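Local coordinates for putative transcriptional regulator (Salmonella typhimurium, PDB 1YYV), which probably binds DNA as a transcriptional regulator of the HxlR-like helix-turn-helix family, at residues 77-82 against 93-98. Sequence-based numbering, arbitrary orientation.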
ATOM      1  N   GLY A  77       3.407  12.392 -10.163  1.00 45.45           N
ATOM      2  CA  GLY A  77       2.708  13.670 -10.070  1.00 43.07           C
ATOM      3  C   GLY A  77       2.332  14.045  -8.650  1.00 42.23           C
ATOM      4  O   GLY A  77       1.468  14.927  -8.440  1.00 41.63           O
ATOM      5  N   PHE A  78       2.980  13.392  -7.676  1.00 40.64           N
ATOM      6  CA  PHE A  78       2.619  13.561  -6.285  1.00 40.47           C
ATOM      7  C   PHE A  78       3.521  14.573  -5.572  1.00 42.09           C
ATOM      8  O   PHE A  78       3.170  15.060  -4.482  1.00 42.91           O
ATOM      9  CB  PHE A  78       2.649  12.214  -5.536  1.00 39.57           C
ATOM     10  CG  PHE A  78       1.765  11.137  -6.143  1.00 38.60           C
ATOM     11  CD1 PHE A  78       0.455  11.425  -6.572  1.00 39.11           C
ATOM     12  CD2 PHE A  78       2.226   9.837  -6.256  1.00 36.82           C
ATOM     13  CE1 PHE A  78      -0.358  10.441  -7.103  1.00 37.62           C
ATOM     14  CE2 PHE A  78       1.419   8.839  -6.779  1.00 35.49           C
ATOM     15  CZ  PHE A  78       0.131   9.137  -7.212  1.00 37.61           C
ATOM     16  N   LEU A  79       4.693  14.862  -6.142  1.00 42.49           N
ATOM     17  CA  LEU A  79       5.631  15.772  -5.476  1.00 43.92           C
ATOM     18  C   LEU A  79       6.084  16.908  -6.362  1.00 44.33           C
ATOM     19  O   LEU A  79       6.245  16.752  -7.575  1.00 43.29           O
ATOM     20  CB  LEU A  79       6.890  15.069  -4.939  1.00 43.67           C
ATOM     21  CG  LEU A  79       6.769  13.734  -4.240  1.00 43.91           C
ATOM     22  CD1 LEU A  79       8.138  13.208  -3.987  1.00 41.26           C
ATOM     23  CD2 LEU A  79       5.926  13.800  -2.946  1.00 45.72           C
ATOM     24  N   ASN A  80       6.253  18.053  -5.718  1.00 45.66           N
ATOM     25  CA  ASN A  80       7.077  19.142  -6.258  1.00 47.95           C
ATOM     26  C   ASN A  80       8.522  19.001  -5.796  1.00 48.51           C
ATOM     27  O   ASN A  80       8.790  18.771  -4.617  1.00 47.94           O
ATOM     28  CB  ASN A  80       6.480  20.496  -5.899  1.00 47.10           C
ATOM     29  CG  ASN A  80       5.177  20.726  -6.620  1.00 49.63           C
ATOM     30  OD1 ASN A  80       4.165  21.072  -6.001  1.00 52.95           O
ATOM     31  ND2 ASN A  80       5.174  20.483  -7.951  1.00 47.29           N
ATOM     32  N   ARG A  81       9.438  19.063  -6.755  1.00 50.39           N
ATOM     33  CA  ARG A  81      10.846  19.084  -6.427  1.00 52.75           C
ATOM     34  C   ARG A  81      11.536  20.389  -6.855  1.00 53.99           C
ATOM     35  O   ARG A  81      11.615  20.714  -8.050  1.00 54.21           O
ATOM     36  CB  ARG A  81      11.562  17.870  -7.008  1.00 52.85           C
ATOM     37  CG  ARG A  81      13.064  17.906  -6.729  1.00 54.96           C
ATOM     38  CD  ARG A  81      13.783  16.976  -7.641  1.00 59.13           C
ATOM     39  NE  ARG A  81      13.584  17.397  -9.019  1.00 65.68           N
ATOM     40  CZ  ARG A  81      14.241  16.895 -10.064  1.00 70.74           C
ATOM     41  NH1 ARG A  81      15.166  15.932  -9.898  1.00 71.15           N
ATOM     42  NH2 ARG A  81      13.975  17.364 -11.281  1.00 71.16           N
ATOM     43  N   VAL A  82      12.034  21.134  -5.874  1.00 55.42           N
ATOM     44  CA  VAL A  82      12.710  22.413  -6.153  1.00 56.70           C
ATOM     45  C   VAL A  82      14.185  22.367  -5.763  1.00 57.17           C
ATOM     46  O   VAL A  82      14.519  22.087  -4.612  1.00 56.33           O
ATOM     47  CB  VAL A  82      12.023  23.604  -5.447  1.00 56.86           C
ATOM     48  CG1 VAL A  82      12.618  24.935  -5.924  1.00 57.86           C
ATOM     49  CG2 VAL A  82      10.519  23.582  -5.700  1.00 58.55           C
ATOM     50  N   TYR A  93      11.237  19.064  -1.269  1.00 42.85           N
ATOM     51  CA  TYR A  93      10.069  18.270  -1.694  1.00 41.31           C
ATOM     52  C   TYR A  93       8.825  18.691  -0.954  1.00 41.19           C
ATOM     53  O   TYR A  93       8.835  18.837   0.256  1.00 40.83           O
ATOM     54  CB  TYR A  93      10.309  16.758  -1.414  1.00 41.08           C
ATOM     55  CG  TYR A  93      11.495  16.229  -2.172  1.00 39.59           C
ATOM     56  CD1 TYR A  93      11.369  15.855  -3.507  1.00 42.18           C
ATOM     57  CD2 TYR A  93      12.749  16.186  -1.593  1.00 39.08           C
ATOM     58  CE1 TYR A  93      12.470  15.420  -4.235  1.00 41.75           C
ATOM     59  CE2 TYR A  93      13.859  15.746  -2.308  1.00 40.26           C
ATOM     60  CZ  TYR A  93      13.707  15.365  -3.629  1.00 40.94           C
ATOM     61  OH  TYR A  93      14.774  14.915  -4.365  1.00 39.87           O
ATOM     62  N   SER A  94       7.733  18.848  -1.686  1.00 41.83           N
ATOM     63  CA  SER A  94       6.418  18.956  -1.084  1.00 42.80           C
ATOM     64  C   SER A  94       5.401  18.205  -1.957  1.00 43.35           C
ATOM     65  O   SER A  94       5.715  17.807  -3.095  1.00 43.32           O
ATOM     66  CB  SER A  94       6.001  20.423  -0.944  1.00 43.04           C
ATOM     67  OG  SER A  94       6.106  21.083  -2.200  1.00 43.22           O
ATOM     68  N   LEU A  95       4.188  18.060  -1.424  1.00 43.03           N
ATOM     69  CA  LEU A  95       3.078  17.431  -2.124  1.00 43.46           C
ATOM     70  C   LEU A  95       2.357  18.386  -3.071  1.00 43.66           C
ATOM     71  O   LEU A  95       2.094  19.540  -2.735  1.00 43.50           O
ATOM     72  CB  LEU A  95       2.037  16.882  -1.135  1.00 43.00           C
ATOM     73  CG  LEU A  95       2.481  15.865  -0.105  1.00 42.15           C
ATOM     74  CD1 LEU A  95       1.471  15.842   0.980  1.00 41.83           C
ATOM     75  CD2 LEU A  95       2.679  14.479  -0.724  1.00 41.09           C
ATOM     76  N   THR A  96       2.033  17.869  -4.243  1.00 44.14           N
ATOM     77  CA  THR A  96       1.119  18.512  -5.145  1.00 44.96           C
ATOM     78  C   THR A  96      -0.307  18.311  -4.592  1.00 46.17           C
ATOM     79  O   THR A  96      -0.502  17.512  -3.651  1.00 47.08           O
ATOM     80  CB  THR A  96       1.270  17.903  -6.543  1.00 44.73           C
ATOM     81  OG1 THR A  96       0.874  16.524  -6.494  1.00 44.59           O
ATOM     82  CG2 THR A  96       2.738  18.017  -7.025  1.00 43.33           C
ATOM     83  N   PRO A  97      -1.305  19.050  -5.127  1.00 46.34           N
ATOM     84  CA  PRO A  97      -2.716  18.701  -4.801  1.00 46.31           C
ATOM     85  C   PRO A  97      -3.078  17.239  -5.038  1.00 45.68           C
ATOM     86  O   PRO A  97      -3.740  16.627  -4.201  1.00 46.52           O
ATOM     87  CB  PRO A  97      -3.536  19.617  -5.727  1.00 46.10           C
ATOM     88  CG  PRO A  97      -2.628  20.819  -5.895  1.00 46.14           C
ATOM     89  CD  PRO A  97      -1.223  20.236  -6.002  1.00 46.02           C
ATOM     90  N   LEU A  98      -2.652  16.670  -6.166  1.00 44.97           N
ATOM     91  CA  LEU A  98      -2.828  15.227  -6.407  1.00 43.00           C
ATOM     92  C   LEU A  98      -2.134  14.371  -5.333  1.00 42.65           C
ATOM     93  O   LEU A  98      -2.663  13.337  -4.872  1.00 43.31           O
ATOM     94  CB  LEU A  98      -2.342  14.846  -7.823  1.00 42.93           C
ATOM     95  CG  LEU A  98      -2.785  13.466  -8.337  1.00 42.09           C
ATOM     96  CD1 LEU A  98      -4.309  13.444  -8.622  1.00 38.44           C
ATOM     97  CD2 LEU A  98      -1.985  13.031  -9.569  1.00 41.37           C
TER
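Asn80 and Ser94 form a hydrogen-bonded pair of two antiparallel strands, Asn80 N giving its hydrogen to Ser94 O at 2.7 Å and Ser94 N returning one to Asn80 O at 3.1 Å. One residue beyond the ladder, Thr96 N reaches Phe78 O at 3.0 Å; the hydrogen bond is nearly straight (163°), yet the donor lies above the carbonyl plane. The hydroxyl of Thr96 donates to Gly77 O, with OG1 2.6 Å from that oxygen. Its chi1 of 65° sets OG1 between the backbone N and carbonyl carbon, where the same atom also caps Gly99 N as N-cap of helix 97-103. Gly77, with positive phi, closes helix 66-76 in a Schellman motif, and a single threonine side chain thus ties the end of one helix to the start of the next. Between these helices the two strands form the beta hairpin, or wing, of a winged helix-turn-helix domain, as in other HxlR-like proteins.

Among the apolar contacts, Leu79 CD2 lies 4.0 Å from Leu95 CD2, the two side chains crossing at an angle, and Leu79 also packs on Leu70 and Leu73 of helix 66-76. Phe78 CE1 approaches Leu98 CD2 obliquely at 3.9 Å, and Trp112 of the second subunit packs against both residues, placing this end of the contact at the dimer interface.

Further along the hairpin, Arg81 and Tyr93 run side by side in the same direction. With CG anti to the backbone N (chi1 177°), the arginine lays its aliphatic part along the tyrosine, CG 3.6 Å from Tyr93 CE1. On the face of the sheet that carries Asn80 and Ser94, the Asn80 amide meets Thr96 CG2, with OD1 3.5 Å from it.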